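Local coordinates for hypothetical fimbrial assembly protein (PDB 3R4R), which is a putative tip subunit of fimbriae, the cell-surface filaments that mediate adhesion and biofilm formation, at residues Ser13-Leu18 against Glu82-Gly87; Ile44-Val49 against Ala139-Lys144; Ser112-Leu117 against Asn125-Lys130; Leu168-Glu173 against Asn265-Lys270. All blocks are in the same frame, centred on the assembly; numbering follows the deposited sequence.

Overall arrangement
Interactions 1 and 4 are strand pairings, antiparallel and parallel respectively, set on opposite sides of the chain's centre with about 35 Å between their own centres; strands 12-21 and 161-179, which carry one segment of each, are themselves neighbours. Interaction 4 is buried, the other three partly buried, yet one face of interaction 4 is strongly polar and aromatic. Interaction 1 divides more plainly into an exposed polar face and a buried aliphatic one. Interactions 2 and 3 join loops instead: the first rests on a single hydrogen bond near the middle of the chain, the second on aromatic and aliphatic packing. His48 links those two through Tyr127, and interaction 2 also adjoins interactions 1 and 4 directly.

Interaction 1: Ser13-Leu18 against Glu82-Gly87; sequences SFDMSL and ELQLEG
Met16 and Leu85 exchange two main-chain bonds, Met16 N to Leu85 O and Leu85 N to Met16 O, both 2.8 Å long. Leu18 and Leu83 do the same two residues further on, and Ser17 faces Gln84 as the non-hydrogen-bonded pair between them. On the Ser17 face the polar side chains add their own links. Gln84 is folded sharply at chi2 (-85°), which swings its amide back toward the other strand; there Ser17 OG donates to Gln84 OE1 at 3.0 Å. Farther along, Gly87 N meets Asp15 OD1 at 3.3 Å from above the carboxylate plane, while Asp15 OD2 rests 3.4 Å from Glu86 CG. The carboxylates of Asp15 and Glu86 are turned 80° apart; these like charges lie near each other, and Lys62, which touches Glu86, may ease this.

The opposite face is greasy. Leu85 forks between two neighbours: its CD1 lies 3.5 Å from Leu18 CD2, and its CD2 sits 3.9 Å from the selenium atom SE of Met16, a selenomethionine. Val49 and Val51 back Leu85, while Thr150, Leu152 and Val161 close around Met16. Since Ser13-Leu18 falls in the predicted propeptide, this is probably a strand that maturation would remove. Here strand 12-21 is seated as an antiparallel partner of strand 78-90 in a transthyretin-like beta fold.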
loop_
_atom_site.group_PDB
_atom_site.type_symbol
_atom_site.label_atom_id
_atom_site.label_comp_id
_atom_site.label_asym_id
_atom_site.label_seq_id
_atom_site.Cartn_x
_atom_site.Cartn_y
_atom_site.Cartn_z
ATOM N N SER A 13 7.675 4.244 -32.338
ATOM C CA SER A 13 8.250 4.057 -30.994
ATOM C C SER A 13 8.186 5.351 -30.153
ATOM O O SER A 13 8.743 6.383 -30.543
ATOM C CB SER A 13 9.703 3.593 -31.114
ATOM O OG SER A 13 10.394 3.443 -29.885
ATOM N N PHE A 14 7.538 5.269 -28.983
ATOM C CA PHE A 14 7.396 6.384 -28.048
ATOM C C PHE A 14 8.220 6.243 -26.811
ATOM O O PHE A 14 8.520 5.137 -26.361
ATOM C CB PHE A 14 5.943 6.532 -27.578
ATOM C CG PHE A 14 4.984 7.019 -28.616
ATOM C CD1 PHE A 14 4.332 6.125 -29.454
ATOM C CD2 PHE A 14 4.706 8.370 -28.742
ATOM C CE1 PHE A 14 3.441 6.582 -30.422
ATOM C CE2 PHE A 14 3.817 8.827 -29.710
ATOM C CZ PHE A 14 3.191 7.931 -30.545
ATOM N N ASP A 15 8.511 7.388 -26.207
ATOM C CA ASP A 15 9.143 7.495 -24.906
ATOM C C ASP A 15 8.229 8.342 -24.015
ATOM O O ASP A 15 7.845 9.455 -24.377
ATOM C CB ASP A 15 10.575 8.046 -24.976
ATOM C CG ASP A 15 11.602 7.113 -25.613
ATOM O OD1 ASP A 15 11.251 6.406 -26.597
ATOM O OD2 ASP A 15 12.783 7.160 -25.194
HETATM N N MSE A 16 7.829 7.773 -22.883
HETATM C CA MSE A 16 6.911 8.395 -21.930
HETATM C C MSE A 16 7.622 8.926 -20.707
HETATM O O MSE A 16 8.476 8.245 -20.137
HETATM C CB MSE A 16 5.844 7.378 -21.468
HETATM C CG MSE A 16 4.850 6.967 -22.568
HETATM SE SE MSE A 16 3.513 5.582 -22.076
HETATM C CE MSE A 16 2.791 6.412 -20.445
ATOM N N SER A 17 7.240 10.147 -20.294
ATOM C CA SER A 17 7.684 10.770 -19.048
ATOM C C SER A 17 6.659 10.416 -17.975
ATOM O O SER A 17 5.471 10.706 -18.148
ATOM C CB SER A 17 7.874 12.275 -19.213
ATOM O OG SER A 17 8.863 12.587 -20.181
ATOM N N LEU A 18 7.102 9.727 -16.908
ATOM C CA LEU A 18 6.238 9.217 -15.845
ATOM C C LEU A 18 6.530 9.888 -14.503
ATOM O O LEU A 18 7.693 9.985 -14.108
ATOM C CB LEU A 18 6.491 7.698 -15.741
ATOM C CG LEU A 18 5.296 6.774 -15.445
ATOM C CD1 LEU A 18 4.446 6.571 -16.692
ATOM C CD2 LEU A 18 5.775 5.398 -15.031
ATOM N N GLU A 82 10.468 10.617 -10.735
ATOM C CA GLU A 82 10.346 10.767 -12.183
ATOM C C GLU A 82 10.978 9.573 -12.870
ATOM O O GLU A 82 12.065 9.154 -12.471
ATOM C CB GLU A 82 10.983 12.072 -12.677
ATOM C CG GLU A 82 10.306 13.360 -12.246
ATOM C CD GLU A 82 10.809 14.587 -12.987
ATOM O OE1 GLU A 82 11.309 14.444 -14.129
ATOM O OE2 GLU A 82 10.601 15.706 -12.469
ATOM N N LEU A 83 10.297 9.017 -13.886
ATOM C CA LEU A 83 10.764 7.881 -14.677
ATOM C C LEU A 83 10.547 8.080 -16.145
ATOM O O LEU A 83 9.602 8.752 -16.551
ATOM C CB LEU A 83 10.049 6.578 -14.272
ATOM C CG LEU A 83 10.310 5.994 -12.902
ATOM C CD1 LEU A 83 9.466 4.772 -12.699
ATOM C CD2 LEU A 83 11.759 5.610 -12.754
ATOM N N GLN A 84 11.402 7.439 -16.944
ATOM C CA GLN A 84 11.316 7.400 -18.391
ATOM C C GLN A 84 11.011 5.991 -18.870
ATOM O O GLN A 84 11.667 5.040 -18.450
ATOM C CB GLN A 84 12.616 7.907 -19.028
ATOM C CG GLN A 84 12.682 9.416 -19.231
ATOM C CD GLN A 84 12.027 9.856 -20.526
ATOM O OE1 GLN A 84 11.000 10.543 -20.532
ATOM N NE2 GLN A 84 12.625 9.480 -21.659
ATOM N N LEU A 85 9.956 5.861 -19.674
ATOM C CA LEU A 85 9.563 4.658 -20.412
ATOM C C LEU A 85 10.079 4.785 -21.816
ATOM O O LEU A 85 9.467 5.514 -22.584
ATOM C CB LEU A 85 8.025 4.409 -20.422
ATOM C CG LEU A 85 7.287 3.916 -19.201
ATOM C CD1 LEU A 85 7.516 4.786 -18.027
ATOM C CD2 LEU A 85 5.835 3.926 -19.461
ATOM N N GLU A 86 11.238 4.181 -22.136
ATOM C CA GLU A 86 11.792 4.200 -23.494
ATOM C C GLU A 86 11.249 3.045 -24.318
ATOM O O GLU A 86 11.066 1.943 -23.803
ATOM C CB GLU A 86 13.335 4.143 -23.523
ATOM C CG GLU A 86 14.104 5.215 -22.759
ATOM C CD GLU A 86 14.359 4.979 -21.284
ATOM O OE1 GLU A 86 13.734 4.067 -20.694
ATOM O OE2 GLU A 86 15.231 5.683 -20.728
ATOM N N GLY A 87 11.036 3.310 -25.601
ATOM C CA GLY A 87 10.634 2.333 -26.601
ATOM C C GLY A 87 9.302 1.639 -26.439
ATOM O O GLY A 87 9.237 0.414 -26.579
#

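Interaction 2: Ile44-Val49 against Ala139-Lys144; sequences IQNCHV and ASLLVK
Gln45 CG stands anti to its own carbonyl carbon (chi1 -64°), and the chain runs on extended, carrying the amide across to the main chain of Ser140. The contact is a loop-to-loop junction in a transthyretin-like beta fold: the lead-in to strand 46-52 meets the loop that precedes strand 144-152. Gln45 NE2 donates to Ser140 O at 2.8 Å. The bond is almost straight at the hydrogen (177°) and lies in the plane of the glutamine amide, yet it comes down on the acceptor from above the carbonyl plane, with a C=O...N angle of only 106°, so no lone pair is used squarely. Leu141 crosses Gln45 at about a right angle and sets its CD1 3.9 Å from Gln45 CD. The same methyl is 4.0 Å from Asn46 ND2, while Asn46 OD1 is held by the backbone N of Asn107. With alanine at Gln45, Ser140 O is likely to lose this donor and Leu141 CD1 the side chain it touches.

Deeper in, the Lys144 chain passes Ile44, its CD 4.0 Å from Ile44 CG1. Bends at chi2 and chi4 turn the ammonium back toward its own loop, and Gln167 OE1 and Glu41 O take two of its bonds. The third goes from Lys144 NZ to Leu142 O, 2.8 Å long and again arriving above the carbonyl plane.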
loop_
_atom_site.group_PDB
_atom_site.type_symbol
_atom_site.label_atom_id
_atom_site.label_comp_id
_atom_site.label_asym_id
_atom_site.label_seq_id
_atom_site.Cartn_x
_atom_site.Cartn_y
_atom_site.Cartn_z
ATOM N N ILE A 44 10.401 4.371 -2.536
ATOM C CA ILE A 44 10.252 3.394 -3.588
ATOM C C ILE A 44 11.671 2.953 -3.945
ATOM O O ILE A 44 12.484 3.786 -4.355
ATOM C CB ILE A 44 9.433 3.928 -4.782
ATOM C CG1 ILE A 44 8.027 4.321 -4.343
ATOM C CG2 ILE A 44 9.398 2.892 -5.940
ATOM C CD1 ILE A 44 7.240 5.038 -5.403
ATOM N N GLN A 45 11.974 1.651 -3.740
ATOM C CA GLN A 45 13.289 1.088 -4.016
ATOM C C GLN A 45 13.302 0.426 -5.382
ATOM O O GLN A 45 14.361 0.305 -5.982
ATOM C CB GLN A 45 13.692 0.083 -2.933
ATOM C CG GLN A 45 13.862 0.699 -1.548
ATOM C CD GLN A 45 14.466 -0.268 -0.562
ATOM O OE1 GLN A 45 15.547 -0.822 -0.768
ATOM N NE2 GLN A 45 13.838 -0.403 0.587
ATOM N N ASN A 46 12.129 0.031 -5.888
ATOM C CA ASN A 46 11.935 -0.648 -7.172
ATOM C C ASN A 46 10.466 -0.589 -7.591
ATOM O O ASN A 46 9.605 -0.402 -6.741
ATOM C CB ASN A 46 12.406 -2.115 -7.077
ATOM C CG ASN A 46 11.633 -2.980 -6.103
ATOM O OD1 ASN A 46 10.461 -3.311 -6.310
ATOM N ND2 ASN A 46 12.298 -3.456 -5.074
ATOM N N CYS A 47 10.172 -0.753 -8.867
ATOM C CA CYS A 47 8.794 -0.774 -9.350
ATOM C C CYS A 47 8.712 -1.530 -10.668
ATOM O O CYS A 47 9.706 -1.732 -11.361
ATOM C CB CYS A 47 8.200 0.634 -9.495
ATOM S SG CYS A 47 8.998 1.682 -10.746
ATOM N N HIS A 48 7.482 -1.933 -10.987
ATOM C CA HIS A 48 7.037 -2.575 -12.194
ATOM C C HIS A 48 6.052 -1.637 -12.863
ATOM O O HIS A 48 5.088 -1.216 -12.231
ATOM C CB HIS A 48 6.438 -3.978 -11.912
ATOM C CG HIS A 48 5.799 -4.617 -13.110
ATOM N ND1 HIS A 48 6.538 -5.319 -14.039
ATOM C CD2 HIS A 48 4.498 -4.649 -13.477
ATOM C CE1 HIS A 48 5.666 -5.739 -14.943
ATOM N NE2 HIS A 48 4.438 -5.350 -14.653
ATOM N N VAL A 49 6.322 -1.262 -14.115
ATOM C CA VAL A 49 5.432 -0.377 -14.863
ATOM C C VAL A 49 4.918 -1.167 -16.056
ATOM O O VAL A 49 5.693 -1.803 -16.768
ATOM C CB VAL A 49 6.135 0.958 -15.265
ATOM C CG1 VAL A 49 5.272 1.800 -16.196
ATOM C CG2 VAL A 49 6.531 1.759 -14.027
ATOM N N ALA A 139 9.513 -0.586 6.508
ATOM C CA ALA A 139 8.937 0.737 6.223
ATOM C C ALA A 139 9.382 1.275 4.855
ATOM O O ALA A 139 8.562 1.836 4.131
ATOM C CB ALA A 139 9.340 1.723 7.315
ATOM N N SER A 140 10.657 1.057 4.495
ATOM C CA SER A 140 11.264 1.514 3.245
ATOM C C SER A 140 10.988 0.537 2.049
ATOM O O SER A 140 11.364 0.845 0.920
ATOM C CB SER A 140 12.772 1.680 3.441
ATOM O OG SER A 140 13.346 0.505 3.987
ATOM N N LEU A 141 10.297 -0.593 2.280
ATOM C CA LEU A 141 9.972 -1.530 1.207
ATOM C C LEU A 141 8.474 -1.913 1.320
ATOM O O LEU A 141 8.114 -3.079 1.287
ATOM C CB LEU A 141 10.900 -2.760 1.235
ATOM C CG LEU A 141 10.937 -3.645 -0.039
ATOM C CD1 LEU A 141 11.646 -2.935 -1.207
ATOM C CD2 LEU A 141 11.642 -4.958 0.240
ATOM N N LEU A 142 7.610 -0.910 1.466
ATOM C CA LEU A 142 6.149 -1.068 1.508
ATOM C C LEU A 142 5.588 -0.961 0.088
ATOM O O LEU A 142 5.978 -0.061 -0.657
ATOM C CB LEU A 142 5.481 -0.041 2.438
ATOM C CG LEU A 142 5.762 -0.173 3.947
ATOM C CD1 LEU A 142 5.281 1.071 4.708
ATOM C CD2 LEU A 142 5.251 -1.502 4.525
ATOM N N VAL A 143 4.692 -1.874 -0.291
ATOM C CA VAL A 143 4.169 -1.932 -1.642
ATOM C C VAL A 143 3.120 -0.825 -1.825
ATOM O O VAL A 143 2.234 -0.633 -0.975
ATOM C CB VAL A 143 3.592 -3.347 -1.994
ATOM C CG1 VAL A 143 2.914 -3.365 -3.360
ATOM C CG2 VAL A 143 4.687 -4.414 -1.935
ATOM N N LYS A 144 3.245 -0.111 -2.972
ATOM C CA LYS A 144 2.338 0.947 -3.433
ATOM C C LYS A 144 1.855 0.606 -4.839
ATOM O O LYS A 144 2.587 -0.032 -5.597
ATOM C CB LYS A 144 2.990 2.341 -3.395
ATOM C CG LYS A 144 3.531 2.799 -2.039
ATOM C CD LYS A 144 5.048 2.954 -2.116
ATOM C CE LYS A 144 5.688 3.503 -0.848
ATOM N NZ LYS A 144 5.626 2.551 0.299
#

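Interaction 3: Ser112-Leu117 against Asn125-Lys130; sequences SPFDNL and NSYTAK. With EDO (1,2-ethanediol), chain H.
Leu117 lies over one face of the Tyr127 ring, its CD1 3.8 Å from the centroid and 14° off the ring normal, a CH-pi contact. On the same face Leu117 CB touches Tyr127 CE1 at 3.6 Å, while the methyl lies nearer CG and CD2. Phe114 comes in obliquely, with its CB 3.6 Å from Tyr127 CE2. The Phe114 ring is in turn met in its plane: Lys130 crosses it at about a right angle and puts CG 4.0 Å from Phe114 CD1. Pro113 CG sits over one face of that ring. A bend at chi2 (62°) sends the rest of Lys130 past Pro113, where NZ makes a weak bond of 3.3 Å to O1 of a bound ethanediol. Two type I turns shape Ser112-Leu117, the first with an ST turn, Ser112 OG accepting from Phe114 N.

Tyr127 OH is bonded to His48 NE2 and Arg58 NH1. Replacing Tyr127 by a phenylalanine would probably keep the leucine packing but deprive His48 NE2 and Arg58 NH1 of this hydroxyl. Both pieces lie in the long loop between strands 96-104 and 131-132, folded back on the beta fold against strands 46-52 and 96-104, with Tyr127 on Ala50 and Leu101, and Phe114 on Val103.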
loop_
_atom_site.group_PDB
_atom_site.type_symbol
_atom_site.label_atom_id
_atom_site.label_comp_id
_atom_site.label_asym_id
_atom_site.label_seq_id
_atom_site.Cartn_x
_atom_site.Cartn_y
_atom_site.Cartn_z
ATOM N N SER A 112 10.318 -9.069 -12.016
ATOM C CA SER A 112 9.184 -8.927 -11.103
ATOM C C SER A 112 8.289 -10.169 -11.166
ATOM O O SER A 112 8.284 -10.875 -12.181
ATOM C CB SER A 112 8.364 -7.679 -11.410
ATOM O OG SER A 112 7.393 -7.904 -12.419
ATOM N N PRO A 113 7.454 -10.416 -10.126
ATOM C CA PRO A 113 6.497 -11.540 -10.216
ATOM C C PRO A 113 5.337 -11.297 -11.238
ATOM O O PRO A 113 4.505 -12.178 -11.416
ATOM C CB PRO A 113 5.937 -11.625 -8.780
ATOM C CG PRO A 113 6.152 -10.322 -8.191
ATOM C CD PRO A 113 7.347 -9.717 -8.830
ATOM N N PHE A 114 5.303 -10.134 -11.935
ATOM C CA PHE A 114 4.223 -9.744 -12.859
ATOM C C PHE A 114 4.631 -9.837 -14.331
ATOM O O PHE A 114 3.810 -9.546 -15.222
ATOM C CB PHE A 114 3.813 -8.290 -12.552
ATOM C CG PHE A 114 3.823 -7.950 -11.075
ATOM C CD1 PHE A 114 2.829 -8.415 -10.230
ATOM C CD2 PHE A 114 4.823 -7.156 -10.535
ATOM C CE1 PHE A 114 2.874 -8.155 -8.862
ATOM C CE2 PHE A 114 4.861 -6.886 -9.163
ATOM C CZ PHE A 114 3.880 -7.391 -8.340
ATOM N N ASP A 115 5.893 -10.238 -14.589
ATOM C CA ASP A 115 6.482 -10.299 -15.924
ATOM C C ASP A 115 5.744 -11.233 -16.899
ATOM O O ASP A 115 5.769 -10.954 -18.102
ATOM C CB ASP A 115 7.937 -10.770 -15.847
ATOM C CG ASP A 115 8.880 -9.774 -15.231
ATOM O OD1 ASP A 115 8.421 -8.696 -14.826
ATOM O OD2 ASP A 115 10.083 -10.048 -15.205
ATOM N N ASN A 116 5.105 -12.291 -16.415
ATOM C CA ASN A 116 4.401 -13.239 -17.274
ATOM C C ASN A 116 2.905 -12.893 -17.406
ATOM O O ASN A 116 2.171 -13.663 -18.028
ATOM C CB ASN A 116 4.559 -14.679 -16.737
ATOM C CG ASN A 116 4.147 -14.844 -15.288
ATOM O OD1 ASN A 116 4.251 -13.920 -14.451
ATOM N ND2 ASN A 116 3.750 -16.063 -14.943
ATOM N N LEU A 117 2.448 -11.763 -16.832
ATOM C CA LEU A 117 1.034 -11.337 -16.889
ATOM C C LEU A 117 0.823 -10.555 -18.198
ATOM O O LEU A 117 1.342 -9.460 -18.371
ATOM C CB LEU A 117 0.653 -10.522 -15.637
ATOM C CG LEU A 117 0.919 -11.185 -14.278
ATOM C CD1 LEU A 117 0.540 -10.254 -13.151
ATOM C CD2 LEU A 117 0.171 -12.521 -14.135
ATOM N N ASN A 125 -3.278 -15.731 -16.145
ATOM C CA ASN A 125 -2.100 -14.854 -16.201
ATOM C C ASN A 125 -2.517 -13.364 -16.329
ATOM O O ASN A 125 -2.100 -12.646 -17.249
ATOM C CB ASN A 125 -1.161 -15.258 -17.379
ATOM C CG ASN A 125 -0.715 -16.701 -17.374
ATOM O OD1 ASN A 125 -0.092 -17.211 -16.435
ATOM N ND2 ASN A 125 -1.032 -17.396 -18.439
ATOM N N SER A 126 -3.314 -12.906 -15.379
ATOM C CA SER A 126 -3.766 -11.519 -15.362
ATOM C C SER A 126 -3.359 -10.812 -14.065
ATOM O O SER A 126 -3.121 -11.463 -13.032
ATOM C CB SER A 126 -5.275 -11.445 -15.536
ATOM O OG SER A 126 -5.960 -12.203 -14.554
ATOM N N TYR A 127 -3.272 -9.464 -14.127
ATOM C CA TYR A 127 -2.944 -8.623 -12.989
ATOM C C TYR A 127 -4.073 -8.607 -11.991
ATOM O O TYR A 127 -3.800 -8.519 -10.800
ATOM C CB TYR A 127 -2.630 -7.189 -13.433
ATOM C CG TYR A 127 -1.269 -7.023 -14.066
ATOM C CD1 TYR A 127 -1.084 -7.228 -15.431
ATOM C CD2 TYR A 127 -0.181 -6.585 -13.319
ATOM C CE1 TYR A 127 0.154 -7.014 -16.031
ATOM C CE2 TYR A 127 1.055 -6.345 -13.914
ATOM C CZ TYR A 127 1.218 -6.566 -15.269
ATOM O OH TYR A 127 2.447 -6.406 -15.855
ATOM N N THR A 128 -5.349 -8.686 -12.461
ATOM C CA THR A 128 -6.512 -8.685 -11.560
ATOM C C THR A 128 -6.579 -10.002 -10.755
ATOM O O THR A 128 -7.069 -9.989 -9.624
ATOM C CB THR A 128 -7.814 -8.448 -12.315
ATOM O OG1 THR A 128 -7.872 -9.353 -13.422
ATOM C CG2 THR A 128 -7.950 -7.003 -12.799
ATOM N N ALA A 129 -6.084 -11.112 -11.324
ATOM C CA ALA A 129 -6.067 -12.412 -10.652
ATOM C C ALA A 129 -4.837 -12.559 -9.727
ATOM O O ALA A 129 -4.872 -13.378 -8.796
ATOM C CB ALA A 129 -6.075 -13.534 -11.683
ATOM N N LYS A 130 -3.765 -11.763 -9.974
ATOM C CA LYS A 130 -2.495 -11.830 -9.244
ATOM C C LYS A 130 -2.661 -11.487 -7.752
ATOM O O LYS A 130 -3.309 -10.501 -7.373
ATOM C CB LYS A 130 -1.430 -10.885 -9.861
ATOM C CG LYS A 130 -0.018 -10.979 -9.241
ATOM C CD LYS A 130 0.633 -12.366 -9.410
ATOM C CE LYS A 130 1.971 -12.487 -8.731
ATOM N NZ LYS A 130 2.558 -13.820 -8.994
HETATM C C1 EDO H . 4.940 -13.201 -5.528
HETATM O O1 EDO H . 3.879 -14.088 -5.937
HETATM C C2 EDO H . 4.834 -12.788 -4.061
HETATM O O2 EDO H . 4.999 -13.899 -3.157
#

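Interaction 4: Leu168-Glu173 against Asn265-Lys270; sequences LSAKIE and NYYRIK. With EDO (1,2-ethanediol), chain E.
Lys171 reaches across one face of the Tyr266 ring, and its chain can be followed atom by atom. CB lies 3.6 Å from O1 of a bound ethanediol. With CG anti to the backbone N (chi1 178°) and every later bond extended, the chain climbs along the ring: CG and CD both sit near Tyr266 CD1, CD at 3.6 Å, and CE is over the ring, offset toward its rim. NZ ends 4.3 Å from the Tyr266 centroid and 8° off the normal, a cation-pi contact, while its charge is paired with Glu41 in a salt bridge.

The hydroxyl of the same tyrosine points to Glu173. Tyr266 OH donates to Glu173 OE1 at 2.5 Å, a short bond met nearly along the C-O axis, with carboxylate and ring planes 16° apart. Arg268 adds a long salt bridge, its NE 3.6 Å from Glu173 OE1, which lies at the edge of the guanidinium; NE also bonds weakly to Tyr266 OH.

Beneath these side chains the strands run parallel. Asn265 O takes Lys171 N at 2.9 Å, Tyr267 gives its N to Lys171 O and takes Glu173 N on its O, and Glu173 O accepts from Ile269 N. On the other face Ala170 CB meets the edge of Tyr267, and Ile172 CG2 lies 4.0 Å from Ile269 CD1.

This parallel pair belongs to the transthyretin-clan C-terminal domain of Fim1F. Strand 161-179 is also paired antiparallel with strand 228-232, which Ile172 joins through Phe229, and strand 266-273 with 278-284, where Leu282 packs on Tyr267 and Ile269.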
loop_
_atom_site.group_PDB
_atom_site.type_symbol
_atom_site.label_atom_id
_atom_site.label_comp_id
_atom_site.label_asym_id
_atom_site.label_seq_id
_atom_site.Cartn_x
_atom_site.Cartn_y
_atom_site.Cartn_z
ATOM N N LEU A 168 -0.613 0.019 -0.241
ATOM C CA LEU A 168 -1.425 -1.200 -0.313
ATOM C C LEU A 168 -1.678 -1.783 1.104
ATOM O O LEU A 168 -2.595 -2.550 1.301
ATOM C CB LEU A 168 -0.738 -2.251 -1.222
ATOM C CG LEU A 168 -1.519 -3.490 -1.629
ATOM C CD1 LEU A 168 -2.851 -3.116 -2.297
ATOM C CD2 LEU A 168 -0.702 -4.346 -2.507
ATOM N N SER A 169 -0.894 -1.375 2.070
ATOM C CA SER A 169 -1.047 -1.771 3.458
ATOM C C SER A 169 -1.679 -0.665 4.274
ATOM O O SER A 169 -1.718 0.491 3.846
ATOM C CB SER A 169 0.310 -2.138 4.059
ATOM O OG SER A 169 1.175 -1.018 4.089
ATOM N N ALA A 170 -2.181 -1.037 5.453
ATOM C CA ALA A 170 -2.640 -0.123 6.487
ATOM C C ALA A 170 -1.543 0.028 7.542
ATOM O O ALA A 170 -0.822 -0.940 7.800
ATOM C CB ALA A 170 -3.927 -0.626 7.102
ATOM N N LYS A 171 -1.379 1.242 8.109
ATOM C CA LYS A 171 -0.405 1.521 9.158
ATOM C C LYS A 171 -1.138 1.587 10.503
ATOM O O LYS A 171 -2.132 2.305 10.639
ATOM C CB LYS A 171 0.363 2.822 8.841
ATOM C CG LYS A 171 1.407 3.256 9.897
ATOM C CD LYS A 171 2.020 4.616 9.527
ATOM C CE LYS A 171 2.988 5.130 10.558
ATOM N NZ LYS A 171 3.578 6.432 10.145
ATOM N N ILE A 172 -0.675 0.802 11.480
ATOM C CA ILE A 172 -1.331 0.738 12.809
ATOM C C ILE A 172 -0.313 1.057 13.911
ATOM O O ILE A 172 0.717 0.386 14.010
ATOM C CB ILE A 172 -2.010 -0.655 13.077
ATOM C CG1 ILE A 172 -2.928 -1.118 11.912
ATOM C CG2 ILE A 172 -2.756 -0.666 14.433
ATOM C CD1 ILE A 172 -3.447 -2.579 12.102
ATOM N N GLU A 173 -0.605 2.082 14.737
ATOM C CA GLU A 173 0.233 2.456 15.875
ATOM C C GLU A 173 -0.515 2.221 17.207
ATOM O O GLU A 173 -1.541 2.846 17.441
ATOM C CB GLU A 173 0.684 3.928 15.767
ATOM C CG GLU A 173 1.617 4.352 16.908
ATOM C CD GLU A 173 2.072 5.800 16.992
ATOM O OE1 GLU A 173 1.493 6.660 16.289
ATOM O OE2 GLU A 173 2.983 6.082 17.806
ATOM N N ASN A 265 -4.349 3.948 4.830
ATOM C CA ASN A 265 -4.779 4.679 6.018
ATOM C C ASN A 265 -3.822 4.440 7.204
ATOM O O ASN A 265 -3.135 3.421 7.243
ATOM C CB ASN A 265 -6.208 4.290 6.412
ATOM C CG ASN A 265 -7.282 4.744 5.452
ATOM O OD1 ASN A 265 -7.744 5.884 5.492
ATOM N ND2 ASN A 265 -7.736 3.845 4.614
ATOM N N TYR A 266 -3.768 5.396 8.141
ATOM C CA TYR A 266 -2.942 5.354 9.357
ATOM C C TYR A 266 -3.882 5.399 10.556
ATOM O O TYR A 266 -4.752 6.258 10.645
ATOM C CB TYR A 266 -1.885 6.490 9.356
ATOM C CG TYR A 266 -1.136 6.813 10.645
ATOM C CD1 TYR A 266 -0.765 5.807 11.537
ATOM C CD2 TYR A 266 -0.655 8.098 10.886
ATOM C CE1 TYR A 266 -0.047 6.098 12.699
ATOM C CE2 TYR A 266 0.082 8.397 12.030
ATOM C CZ TYR A 266 0.383 7.399 12.940
ATOM O OH TYR A 266 1.106 7.744 14.068
ATOM N N TYR A 267 -3.738 4.407 11.438
ATOM C CA TYR A 267 -4.573 4.207 12.610
ATOM C C TYR A 267 -3.779 4.246 13.898
ATOM O O TYR A 267 -2.601 3.883 13.910
ATOM C CB TYR A 267 -5.282 2.851 12.512
ATOM C CG TYR A 267 -6.150 2.697 11.278
ATOM C CD1 TYR A 267 -7.438 3.226 11.238
ATOM C CD2 TYR A 267 -5.694 2.002 10.157
ATOM C CE1 TYR A 267 -8.235 3.103 10.102
ATOM C CE2 TYR A 267 -6.485 1.872 9.012
ATOM C CZ TYR A 267 -7.760 2.419 8.993
ATOM O OH TYR A 267 -8.566 2.309 7.886
ATOM N N ARG A 268 -4.432 4.678 14.984
ATOM C CA ARG A 268 -3.882 4.665 16.335
ATOM C C ARG A 268 -4.854 3.943 17.284
ATOM O O ARG A 268 -6.041 4.272 17.318
ATOM C CB ARG A 268 -3.544 6.073 16.880
ATOM C CG ARG A 268 -2.490 6.867 16.100
ATOM C CD ARG A 268 -2.034 8.047 16.927
ATOM N NE ARG A 268 -1.243 9.026 16.181
ATOM C CZ ARG A 268 -1.631 10.274 15.929
ATOM N NH1 ARG A 268 -2.785 10.733 16.412
ATOM N NH2 ARG A 268 -0.842 11.095 15.250
ATOM N N ILE A 269 -4.338 2.958 18.047
ATOM C CA ILE A 269 -5.099 2.200 19.045
ATOM C C ILE A 269 -4.665 2.695 20.412
ATOM O O ILE A 269 -3.513 2.545 20.831
ATOM C CB ILE A 269 -4.986 0.653 18.919
ATOM C CG1 ILE A 269 -5.449 0.175 17.528
ATOM C CG2 ILE A 269 -5.779 -0.039 20.031
ATOM C CD1 ILE A 269 -5.472 -1.359 17.319
ATOM N N LYS A 270 -5.633 3.268 21.100
ATOM C CA LYS A 270 -5.545 3.849 22.429
ATOM C C LYS A 270 -6.594 3.198 23.333
ATOM O O LYS A 270 -7.709 2.939 22.887
ATOM C CB LYS A 270 -5.760 5.380 22.298
ATOM C CG LYS A 270 -5.730 6.200 23.572
ATOM C CD LYS A 270 -6.055 7.687 23.335
ATOM C CE LYS A 270 -5.035 8.428 22.500
ATOM N NZ LYS A 270 -5.422 9.851 22.336
HETATM C C1 EDO E . -0.758 3.846 5.068
HETATM O O1 EDO E . 0.299 2.876 5.218
HETATM C C2 EDO E . -0.202 5.239 5.383
HETATM O O2 EDO E . -1.024 6.250 4.777
#